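Local coordinates for protein MHP1 (Microbacterium liquefaciens, PDB 2JLN) that couples sodium binding to the uptake of 5-aryl-substituted hydantoins, as a membrane symporter of the nucleobase-cation-symport-1 family, at residues 153-164 against 311-320; 79-90 against 224-234. All blocks are in the same frame, centred on the assembly; numbering follows the deposited sequence.

Both contacts are buried in the interior of one chain, their centres 16 Å apart, and along the sequence their segments alternate. Contact 1 lies at the sodium ion, which Ser312 and Thr313 bind, and also holds Asn318, a substrate-binding residue. Contact 2 packs the end of helix 58-79 and the short helix 81-86 with its flanking turns against the last residues of the sixth transmembrane helix and the short helix 228-231 that follows; the side chain of its Ser226 is about 9 Å from that of Asn318. The two touch directly by packing: Leu320 CD1 is 4.0 Å from Asp229 O, and Ile161 CG2 is 3.9 Å from Glu233 CG. Residues 311-320 thus reach from the sodium site, at Ser312 and Thr313, to residues 224-234, at Leu320.

Contact 1. Residues 153-164 against 311-320; sequences QVVTTFYGITFI and WSTNPAANLL. With NA (sodium ion), chain B.
Next to the sodium site, where Ser312 OG and Thr313 OG1 coordinate the ion, Gln153 and Asn314 join two transmembrane helices through their amides. The Gln153 chain, extended beyond CG (chi2 177°), carries OE1 to Asn314 ND2 at 2.5 Å, with the two amide planes 37° apart. Asn314 uses its other end as well, OD1 accepting from Asn318 ND2 at 2.9 Å, while Gln153 NE2 bonds to Thr122 OG1. An amide suits each place because it donates and accepts at once in a buried setting. Replacing Asn314 by an alanine would probably leave Gln153 OE1 without this donor and the substrate-binding Asn318 amide freer to turn.

Ala38, Ile41 and Ala309 complete the sodium shell with carbonyl oxygens, an arrangement known from transporters of the LeuT fold, where the ion lies between the first and eighth transmembrane helices. Pro315, whose missing N-H costs nothing in a first helical turn, sets CB 3.7 Å from Thr157 OG1. That hydroxyl donates back to Gln153 O (2.7 Å), from above the carbonyl plane.

Trp311 NE1 gives only a weak bond, at 3.5 Å, to Thr156 OG1 near the indole plane, and Phe163 CZ lies over one indole face. Farther along, Ile164 CD1 meets Leu320 CD1 tip to tip (3.9 Å) and touches Ala316 CB at 3.7 Å.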
loop_
_atom_site.group_PDB
_atom_site.type_symbol
_atom_site.label_atom_id
_atom_site.label_comp_id
_atom_site.label_asym_id
_atom_site.label_seq_id
_atom_site.Cartn_x
_atom_site.Cartn_y
_atom_site.Cartn_z
ATOM N N GLN A 153 10.312 14.942 1.153
ATOM C CA GLN A 153 9.088 14.160 1.069
ATOM C C GLN A 153 7.955 14.786 1.874
ATOM O O GLN A 153 6.827 14.881 1.398
ATOM C CB GLN A 153 9.341 12.733 1.553
ATOM C CG GLN A 153 10.391 11.996 0.765
ATOM C CD GLN A 153 10.659 10.631 1.333
ATOM O OE1 GLN A 153 9.981 9.670 0.988
ATOM N NE2 GLN A 153 11.645 10.534 2.223
ATOM N N VAL A 154 8.255 15.191 3.102
ATOM C CA VAL A 154 7.273 15.851 3.947
ATOM C C VAL A 154 6.647 17.063 3.243
ATOM O O VAL A 154 5.422 17.249 3.271
ATOM C CB VAL A 154 7.906 16.298 5.261
ATOM C CG1 VAL A 154 7.060 17.327 5.934
ATOM C CG2 VAL A 154 8.105 15.104 6.151
ATOM N N VAL A 155 7.485 17.877 2.599
ATOM C CA VAL A 155 7.007 19.119 1.999
ATOM C C VAL A 155 6.190 18.858 0.716
ATOM O O VAL A 155 5.185 19.524 0.457
ATOM C CB VAL A 155 8.153 20.179 1.807
ATOM C CG1 VAL A 155 7.576 21.498 1.431
ATOM C CG2 VAL A 155 8.952 20.377 3.089
ATOM N N THR A 156 6.578 17.868 -0.073
ATOM C CA THR A 156 5.735 17.480 -1.204
ATOM C C THR A 156 4.472 16.726 -0.812
ATOM O O THR A 156 3.517 16.699 -1.580
ATOM C CB THR A 156 6.466 16.610 -2.234
ATOM O OG1 THR A 156 7.074 15.481 -1.582
ATOM C CG2 THR A 156 7.484 17.440 -2.999
ATOM N N THR A 157 4.468 16.091 0.353
ATOM C CA THR A 157 3.270 15.406 0.841
ATOM C C THR A 157 2.208 16.366 1.430
ATOM O O THR A 157 1.023 16.030 1.457
ATOM C CB THR A 157 3.639 14.349 1.866
ATOM O OG1 THR A 157 4.574 13.458 1.271
ATOM C CG2 THR A 157 2.439 13.567 2.283
ATOM N N PHE A 158 2.626 17.551 1.886
ATOM C CA PHE A 158 1.688 18.599 2.286
ATOM C C PHE A 158 0.616 18.835 1.207
ATOM O O PHE A 158 -0.528 19.133 1.514
ATOM C CB PHE A 158 2.407 19.923 2.575
ATOM C CG PHE A 158 3.175 19.963 3.892
ATOM C CD1 PHE A 158 4.249 20.841 4.055
ATOM C CD2 PHE A 158 2.842 19.135 4.950
ATOM C CE1 PHE A 158 4.957 20.897 5.227
ATOM C CE2 PHE A 158 3.563 19.191 6.150
ATOM C CZ PHE A 158 4.617 20.074 6.284
ATOM N N TYR A 159 0.986 18.706 -0.058
ATOM C CA TYR A 159 0.030 18.887 -1.148
ATOM C C TYR A 159 -0.866 17.677 -1.357
ATOM O O TYR A 159 -1.524 17.566 -2.389
ATOM C CB TYR A 159 0.761 19.239 -2.453
ATOM C CG TYR A 159 1.404 20.602 -2.364
ATOM C CD1 TYR A 159 2.733 20.750 -1.937
ATOM C CD2 TYR A 159 0.670 21.748 -2.639
ATOM C CE1 TYR A 159 3.313 22.007 -1.815
ATOM C CE2 TYR A 159 1.236 23.001 -2.520
ATOM C CZ TYR A 159 2.550 23.132 -2.105
ATOM O OH TYR A 159 3.085 24.399 -1.997
ATOM N N GLY A 160 -0.880 16.773 -0.379
ATOM C CA GLY A 160 -1.657 15.543 -0.455
ATOM C C GLY A 160 -1.718 14.930 -1.846
ATOM O O GLY A 160 -0.725 14.907 -2.580
ATOM N N ILE A 161 -2.890 14.445 -2.235
ATOM C CA ILE A 161 -2.982 13.743 -3.501
ATOM C C ILE A 161 -2.699 14.589 -4.753
ATOM O O ILE A 161 -2.489 14.025 -5.830
ATOM C CB ILE A 161 -4.327 13.017 -3.653
ATOM C CG1 ILE A 161 -4.112 11.645 -4.289
ATOM C CG2 ILE A 161 -5.317 13.852 -4.459
ATOM C CD1 ILE A 161 -5.251 11.232 -5.122
ATOM N N THR A 162 -2.691 15.920 -4.635
ATOM C CA THR A 162 -2.438 16.792 -5.802
ATOM C C THR A 162 -1.035 16.600 -6.382
ATOM O O THR A 162 -0.852 16.461 -7.594
ATOM C CB THR A 162 -2.600 18.285 -5.471
ATOM O OG1 THR A 162 -3.815 18.492 -4.745
ATOM C CG2 THR A 162 -2.636 19.102 -6.748
ATOM N N PHE A 163 -0.044 16.603 -5.498
ATOM C CA PHE A 163 1.327 16.282 -5.885
ATOM C C PHE A 163 1.516 14.814 -6.322
ATOM O O PHE A 163 1.966 14.554 -7.427
ATOM C CB PHE A 163 2.307 16.637 -4.763
ATOM C CG PHE A 163 3.639 15.983 -4.915
ATOM C CD1 PHE A 163 4.620 16.563 -5.727
ATOM C CD2 PHE A 163 3.913 14.766 -4.265
ATOM C CE1 PHE A 163 5.868 15.946 -5.894
ATOM C CE2 PHE A 163 5.160 14.142 -4.416
ATOM C CZ PHE A 163 6.145 14.730 -5.239
ATOM N N ILE A 164 1.196 13.857 -5.457
ATOM C CA ILE A 164 1.306 12.460 -5.861
ATOM C C ILE A 164 0.833 12.309 -7.300
ATOM O O ILE A 164 1.525 11.748 -8.114
ATOM C CB ILE A 164 0.482 11.483 -4.966
ATOM C CG1 ILE A 164 1.082 11.356 -3.559
ATOM C CG2 ILE A 164 0.333 10.106 -5.641
ATOM C CD1 ILE A 164 0.100 10.799 -2.533
ATOM N N TRP A 311 10.413 8.178 -4.717
ATOM C CA TRP A 311 9.536 9.304 -4.500
ATOM C C TRP A 311 8.130 8.977 -4.975
ATOM O O TRP A 311 7.172 9.556 -4.491
ATOM C CB TRP A 311 10.046 10.477 -5.318
ATOM C CG TRP A 311 9.952 11.750 -4.625
ATOM C CD1 TRP A 311 9.139 12.059 -3.569
ATOM C CD2 TRP A 311 10.686 12.925 -4.927
ATOM N NE1 TRP A 311 9.330 13.363 -3.194
ATOM C CE2 TRP A 311 10.277 13.918 -4.014
ATOM C CE3 TRP A 311 11.654 13.236 -5.879
ATOM C CZ2 TRP A 311 10.807 15.202 -4.027
ATOM C CZ3 TRP A 311 12.178 14.501 -5.893
ATOM C CH2 TRP A 311 11.757 15.474 -4.967
ATOM N N SER A 312 8.012 8.075 -5.950
ATOM C CA SER A 312 6.715 7.710 -6.508
ATOM C C SER A 312 6.037 6.628 -5.679
ATOM O O SER A 312 4.896 6.261 -5.961
ATOM C CB SER A 312 6.862 7.256 -7.953
ATOM O OG SER A 312 8.169 6.785 -8.169
ATOM N N THR A 313 6.734 6.127 -4.656
ATOM C CA THR A 313 6.196 5.058 -3.821
ATOM C C THR A 313 6.092 5.407 -2.327
ATOM O O THR A 313 5.020 5.278 -1.724
ATOM C CB THR A 313 6.992 3.760 -4.003
ATOM O OG1 THR A 313 6.761 3.249 -5.320
ATOM C CG2 THR A 313 6.550 2.728 -3.008
ATOM N N ASN A 314 7.194 5.845 -1.726
ATOM C CA ASN A 314 7.208 6.138 -0.294
ATOM C C ASN A 314 6.031 6.990 0.242
ATOM O O ASN A 314 5.225 6.485 1.027
ATOM C CB ASN A 314 8.551 6.737 0.115
ATOM C CG ASN A 314 8.851 6.531 1.575
ATOM O OD1 ASN A 314 8.381 5.570 2.179
ATOM N ND2 ASN A 314 9.632 7.439 2.159
ATOM N N PRO A 315 5.922 8.279 -0.173
ATOM C CA PRO A 315 4.837 9.136 0.325
ATOM C C PRO A 315 3.473 8.451 0.314
ATOM O O PRO A 315 2.813 8.284 1.350
ATOM C CB PRO A 315 4.829 10.280 -0.694
ATOM C CG PRO A 315 6.250 10.437 -0.996
ATOM C CD PRO A 315 6.696 9.000 -1.196
ATOM N N ALA A 316 3.051 8.061 -0.880
ATOM C CA ALA A 316 1.719 7.532 -1.064
ATOM C C ALA A 316 1.484 6.246 -0.271
ATOM O O ALA A 316 0.415 6.072 0.300
ATOM C CB ALA A 316 1.433 7.328 -2.549
ATOM N N ALA A 317 2.473 5.357 -0.206
ATOM C CA ALA A 317 2.258 4.063 0.446
ATOM C C ALA A 317 2.555 4.043 1.954
ATOM O O ALA A 317 1.959 3.263 2.690
ATOM C CB ALA A 317 3.032 2.983 -0.261
ATOM N N ASN A 318 3.449 4.911 2.426
ATOM C CA ASN A 318 3.939 4.805 3.797
ATOM C C ASN A 318 3.667 5.998 4.714
ATOM O O ASN A 318 3.660 5.852 5.930
ATOM C CB ASN A 318 5.445 4.514 3.791
ATOM C CG ASN A 318 5.784 3.143 3.217
ATOM O OD1 ASN A 318 5.040 2.183 3.385
ATOM N ND2 ASN A 318 6.919 3.053 2.540
ATOM N N LEU A 319 3.466 7.188 4.158
ATOM C CA LEU A 319 3.358 8.390 5.004
ATOM C C LEU A 319 1.944 8.940 5.143
ATOM O O LEU A 319 1.573 9.392 6.214
ATOM C CB LEU A 319 4.284 9.498 4.505
ATOM C CG LEU A 319 4.529 10.597 5.523
ATOM C CD1 LEU A 319 5.287 10.036 6.716
ATOM C CD2 LEU A 319 5.329 11.658 4.847
ATOM N N LEU A 320 1.176 8.909 4.053
ATOM C CA LEU A 320 -0.245 9.257 4.064
ATOM C C LEU A 320 -1.009 8.629 5.218
ATOM O O LEU A 320 -1.739 9.327 5.912
ATOM C CB LEU A 320 -0.936 8.817 2.774
ATOM C CG LEU A 320 -0.940 9.766 1.590
ATOM C CD1 LEU A 320 -1.826 9.205 0.500
ATOM C CD2 LEU A 320 -1.433 11.130 2.054
HETATM NA NA NA B . 8.231 4.380 -7.380
#

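Contact 2. Residues 79-90 against 224-234; sequences TQSAAIRWGINF and VVSIHDIVKEC
His228 and Asp229 both meet the start of the helix at Phe90. Asp229 OD1 accepts Phe90 N at 2.8 Å through its syn lone pair, in a nearly straight bond (163°), and a carboxylate suits a place where the first N-H groups of a helix lack acceptors within the helix itself. Phe90 CA sits over one face of the His228 imidazole, 4.1 Å from the ring centroid. The Phe90 ring turns an edge toward that same imidazole, an offset edge-to-face pair with planes at 68°. With CG anti to the backbone N (chi1 172°), this ring reaches Ser226, whose CB packs over a phenyl face at 3.7 Å from the centroid.

On the other flank, Ala83 is small enough for its CB to rest 3.7 Å from His228 CD2. Its carbonyl oxygen receives a CA-H...O contact from Lys232 CA at 3.3 Å, next to Gly87, where the chain leaves the helix with a positive phi and no side chain stands between the backbones. Beyond, Ile84 CG1 packs obliquely on Val231 CG1, two branched apolar side chains suited to a buried place. Thr79 OG1 ties the far end, donating to Val224 O at 2.9 Å.

Farther out, Ser321 OG holds Asp229 OD2, Ala222 O and Lys110 NZ engage Ser226 OG, and Gln80 NE2 bonds to Gln256 OE1. With a cytoplasmic N-terminus, as in transporters of the LeuT fold, the count of crossings probably puts this on the cytoplasmic side, the loop between the second and third transmembrane helices packing against the inner end of the sixth and the short helix 228-231 that follows it.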
loop_
_atom_site.group_PDB
_atom_site.type_symbol
_atom_site.label_atom_id
_atom_site.label_comp_id
_atom_site.label_asym_id
_atom_site.label_seq_id
_atom_site.Cartn_x
_atom_site.Cartn_y
_atom_site.Cartn_z
ATOM N N THR A 79 -11.981 -4.057 -0.794
ATOM C CA THR A 79 -11.562 -3.196 0.312
ATOM C C THR A 79 -11.650 -1.703 -0.017
ATOM O O THR A 79 -11.514 -0.871 0.873
ATOM C CB THR A 79 -10.137 -3.513 0.757
ATOM O OG1 THR A 79 -9.224 -3.080 -0.253
ATOM C CG2 THR A 79 -9.975 -4.999 0.979
ATOM N N GLN A 80 -11.870 -1.355 -1.284
ATOM C CA GLN A 80 -11.830 0.050 -1.694
ATOM C C GLN A 80 -13.227 0.632 -1.877
ATOM O O GLN A 80 -13.383 1.851 -2.081
ATOM C CB GLN A 80 -11.106 0.194 -3.031
ATOM C CG GLN A 80 -11.965 -0.324 -4.178
ATOM C CD GLN A 80 -11.405 -0.036 -5.565
ATOM O OE1 GLN A 80 -12.144 -0.100 -6.571
ATOM N NE2 GLN A 80 -10.102 0.283 -5.635
ATOM N N SER A 81 -14.244 -0.227 -1.837
ATOM C CA SER A 81 -15.550 0.174 -2.361
ATOM C C SER A 81 -16.277 1.212 -1.502
ATOM O O SER A 81 -16.972 2.075 -2.041
ATOM C CB SER A 81 -16.441 -1.034 -2.604
ATOM O OG SER A 81 -17.715 -0.589 -2.997
ATOM N N ALA A 82 -16.110 1.119 -0.179
ATOM C CA ALA A 82 -16.730 2.038 0.778
ATOM C C ALA A 82 -16.076 3.400 0.775
ATOM O O ALA A 82 -16.740 4.384 1.038
ATOM C CB ALA A 82 -16.705 1.459 2.194
ATOM N N ALA A 83 -14.777 3.454 0.501
ATOM C CA ALA A 83 -14.033 4.703 0.530
ATOM C C ALA A 83 -14.376 5.564 -0.675
ATOM O O ALA A 83 -14.459 6.787 -0.572
ATOM C CB ALA A 83 -12.557 4.429 0.578
ATOM N N ILE A 84 -14.563 4.927 -1.826
ATOM C CA ILE A 84 -14.966 5.626 -3.046
ATOM C C ILE A 84 -16.370 6.251 -2.886
ATOM O O ILE A 84 -16.584 7.437 -3.179
ATOM C CB ILE A 84 -14.910 4.662 -4.253
ATOM C CG1 ILE A 84 -13.454 4.372 -4.622
ATOM C CG2 ILE A 84 -15.647 5.221 -5.443
ATOM C CD1 ILE A 84 -13.272 3.373 -5.719
ATOM N N ARG A 85 -17.322 5.465 -2.391
ATOM C CA ARG A 85 -18.699 5.922 -2.284
ATOM C C ARG A 85 -18.872 7.027 -1.228
ATOM O O ARG A 85 -19.561 8.014 -1.493
ATOM C CB ARG A 85 -19.622 4.731 -1.994
ATOM C CG ARG A 85 -21.061 4.882 -2.450
ATOM C CD ARG A 85 -21.700 5.968 -1.661
ATOM N NE ARG A 85 -23.074 6.259 -2.053
ATOM C CZ ARG A 85 -23.631 7.462 -1.925
ATOM N NH1 ARG A 85 -22.915 8.477 -1.458
ATOM N NH2 ARG A 85 -24.898 7.657 -2.279
ATOM N N TRP A 86 -18.242 6.873 -0.057
ATOM C CA TRP A 86 -18.513 7.752 1.088
ATOM C C TRP A 86 -17.396 8.711 1.448
ATOM O O TRP A 86 -17.493 9.425 2.446
ATOM C CB TRP A 86 -18.880 6.950 2.341
ATOM C CG TRP A 86 -20.078 6.077 2.176
ATOM C CD1 TRP A 86 -20.114 4.699 2.223
ATOM C CD2 TRP A 86 -21.422 6.502 1.913
ATOM N NE1 TRP A 86 -21.398 4.251 2.005
ATOM C CE2 TRP A 86 -22.219 5.338 1.815
ATOM C CE3 TRP A 86 -22.033 7.753 1.743
ATOM C CZ2 TRP A 86 -23.599 5.399 1.576
ATOM C CZ3 TRP A 86 -23.404 7.802 1.502
ATOM C CH2 TRP A 86 -24.165 6.641 1.425
ATOM N N GLY A 87 -16.336 8.713 0.655
ATOM C CA GLY A 87 -15.210 9.599 0.882
ATOM C C GLY A 87 -14.437 9.503 2.195
ATOM O O GLY A 87 -13.767 10.457 2.541
ATOM N N ILE A 88 -14.476 8.372 2.907
ATOM C CA ILE A 88 -13.854 8.277 4.241
ATOM C C ILE A 88 -12.438 7.679 4.344
ATOM O O ILE A 88 -12.005 6.943 3.472
ATOM C CB ILE A 88 -14.779 7.550 5.270
ATOM C CG1 ILE A 88 -15.206 6.176 4.777
ATOM C CG2 ILE A 88 -16.015 8.380 5.596
ATOM C CD1 ILE A 88 -15.987 5.387 5.824
ATOM N N ASN A 89 -11.747 8.035 5.432
ATOM C CA ASN A 89 -10.475 7.443 5.943
ATOM C C ASN A 89 -10.463 5.966 6.119
ATOM O O ASN A 89 -11.517 5.366 6.327
ATOM C CB ASN A 89 -10.294 7.849 7.412
ATOM C CG ASN A 89 -9.259 8.867 7.608
ATOM O OD1 ASN A 89 -8.537 9.199 6.683
ATOM N ND2 ASN A 89 -9.172 9.394 8.819
ATOM N N PHE A 90 -9.257 5.406 6.197
ATOM C CA PHE A 90 -9.045 4.076 6.782
ATOM C C PHE A 90 -9.297 4.086 8.309
ATOM O O PHE A 90 -10.134 3.336 8.834
ATOM C CB PHE A 90 -7.622 3.589 6.489
ATOM C CG PHE A 90 -7.251 2.326 7.215
ATOM C CD1 PHE A 90 -6.419 2.364 8.331
ATOM C CD2 PHE A 90 -7.737 1.102 6.797
ATOM C CE1 PHE A 90 -6.079 1.222 9.006
ATOM C CE2 PHE A 90 -7.398 -0.050 7.468
ATOM C CZ PHE A 90 -6.564 0.021 8.572
ATOM N N VAL A 224 -3.143 -2.541 0.248
ATOM C CA VAL A 224 -4.479 -3.046 -0.050
ATOM C C VAL A 224 -5.425 -2.981 1.137
ATOM O O VAL A 224 -6.614 -2.715 0.988
ATOM C CB VAL A 224 -4.430 -4.498 -0.554
ATOM C CG1 VAL A 224 -5.723 -5.243 -0.192
ATOM C CG2 VAL A 224 -4.181 -4.512 -2.060
ATOM N N VAL A 225 -4.902 -3.224 2.320
ATOM C CA VAL A 225 -5.719 -3.160 3.517
ATOM C C VAL A 225 -6.077 -1.713 3.937
ATOM O O VAL A 225 -6.946 -1.492 4.788
ATOM C CB VAL A 225 -5.063 -3.988 4.633
ATOM C CG1 VAL A 225 -5.217 -3.351 5.991
ATOM C CG2 VAL A 225 -5.628 -5.385 4.597
ATOM N N SER A 226 -5.452 -0.722 3.309
ATOM C CA SER A 226 -5.801 0.665 3.620
ATOM C C SER A 226 -5.777 1.656 2.434
ATOM O O SER A 226 -5.450 2.840 2.631
ATOM C CB SER A 226 -4.928 1.192 4.771
ATOM O OG SER A 226 -3.578 1.362 4.360
ATOM N N ILE A 227 -6.140 1.211 1.226
ATOM C CA ILE A 227 -6.251 2.165 0.125
ATOM C C ILE A 227 -7.154 3.347 0.456
ATOM O O ILE A 227 -6.900 4.427 -0.037
ATOM C CB ILE A 227 -6.705 1.580 -1.245
ATOM C CG1 ILE A 227 -7.327 0.218 -1.073
ATOM C CG2 ILE A 227 -5.543 1.552 -2.251
ATOM C CD1 ILE A 227 -8.538 0.260 -0.274
ATOM N N HIS A 228 -8.192 3.172 1.268
ATOM C CA HIS A 228 -9.044 4.306 1.611
ATOM C C HIS A 228 -8.310 5.645 1.477
ATOM O O HIS A 228 -8.827 6.607 0.899
ATOM C CB HIS A 228 -9.517 4.240 3.051
ATOM C CG HIS A 228 -10.270 3.006 3.397
ATOM N ND1 HIS A 228 -9.679 1.765 3.448
ATOM C CD2 HIS A 228 -11.557 2.830 3.774
ATOM C CE1 HIS A 228 -10.573 0.872 3.831
ATOM N NE2 HIS A 228 -11.720 1.492 4.032
ATOM N N ASP A 229 -7.106 5.713 2.030
ATOM C CA ASP A 229 -6.441 6.999 2.133
ATOM C C ASP A 229 -6.070 7.628 0.762
ATOM O O ASP A 229 -5.792 8.809 0.663
ATOM C CB ASP A 229 -5.292 6.911 3.154
ATOM C CG ASP A 229 -5.787 6.442 4.562
ATOM O OD1 ASP A 229 -7.024 6.469 4.786
ATOM O OD2 ASP A 229 -4.969 6.047 5.452
ATOM N N ILE A 230 -6.136 6.846 -0.304
ATOM C CA ILE A 230 -5.888 7.338 -1.660
ATOM C C ILE A 230 -7.184 7.488 -2.470
ATOM O O ILE A 230 -7.394 8.451 -3.184
ATOM C CB ILE A 230 -5.000 6.352 -2.432
ATOM C CG1 ILE A 230 -3.688 6.129 -1.692
ATOM C CG2 ILE A 230 -4.748 6.848 -3.834
ATOM C CD1 ILE A 230 -2.617 5.473 -2.544
ATOM N N VAL A 231 -8.054 6.512 -2.322
ATOM C CA VAL A 231 -9.165 6.299 -3.214
ATOM C C VAL A 231 -10.466 6.973 -2.756
ATOM O O VAL A 231 -11.422 7.083 -3.532
ATOM C CB VAL A 231 -9.320 4.796 -3.388
ATOM C CG1 VAL A 231 -10.697 4.330 -2.997
ATOM C CG2 VAL A 231 -8.915 4.412 -4.778
ATOM N N LYS A 232 -10.490 7.436 -1.507
ATOM C CA LYS A 232 -11.531 8.337 -1.015
ATOM C C LYS A 232 -11.502 9.622 -1.814
ATOM O O LYS A 232 -12.297 10.509 -1.576
ATOM C CB LYS A 232 -11.255 8.727 0.437
ATOM C CG LYS A 232 -10.084 9.681 0.540
ATOM C CD LYS A 232 -9.769 10.094 1.951
ATOM C CE LYS A 232 -8.731 11.224 1.953
ATOM N NZ LYS A 232 -9.229 12.439 2.673
ATOM N N GLU A 233 -10.552 9.735 -2.728
ATOM C CA GLU A 233 -10.411 10.904 -3.583
ATOM C C GLU A 233 -10.876 10.670 -5.044
ATOM O O GLU A 233 -10.848 11.574 -5.864
ATOM C CB GLU A 233 -8.953 11.337 -3.577
ATOM C CG GLU A 233 -8.792 12.763 -3.185
ATOM C CD GLU A 233 -8.942 12.968 -1.688
ATOM O OE1 GLU A 233 -8.894 11.961 -0.947
ATOM O OE2 GLU A 233 -9.096 14.138 -1.254
ATOM N N CYS A 234 -11.299 9.453 -5.363
ATOM C CA CYS A 234 -11.740 9.098 -6.707
ATOM C C CYS A 234 -13.128 9.624 -7.035
ATOM O O CYS A 234 -13.947 9.859 -6.146
ATOM C CB CYS A 234 -11.767 7.581 -6.869
ATOM S SG CYS A 234 -10.168 6.813 -7.192
#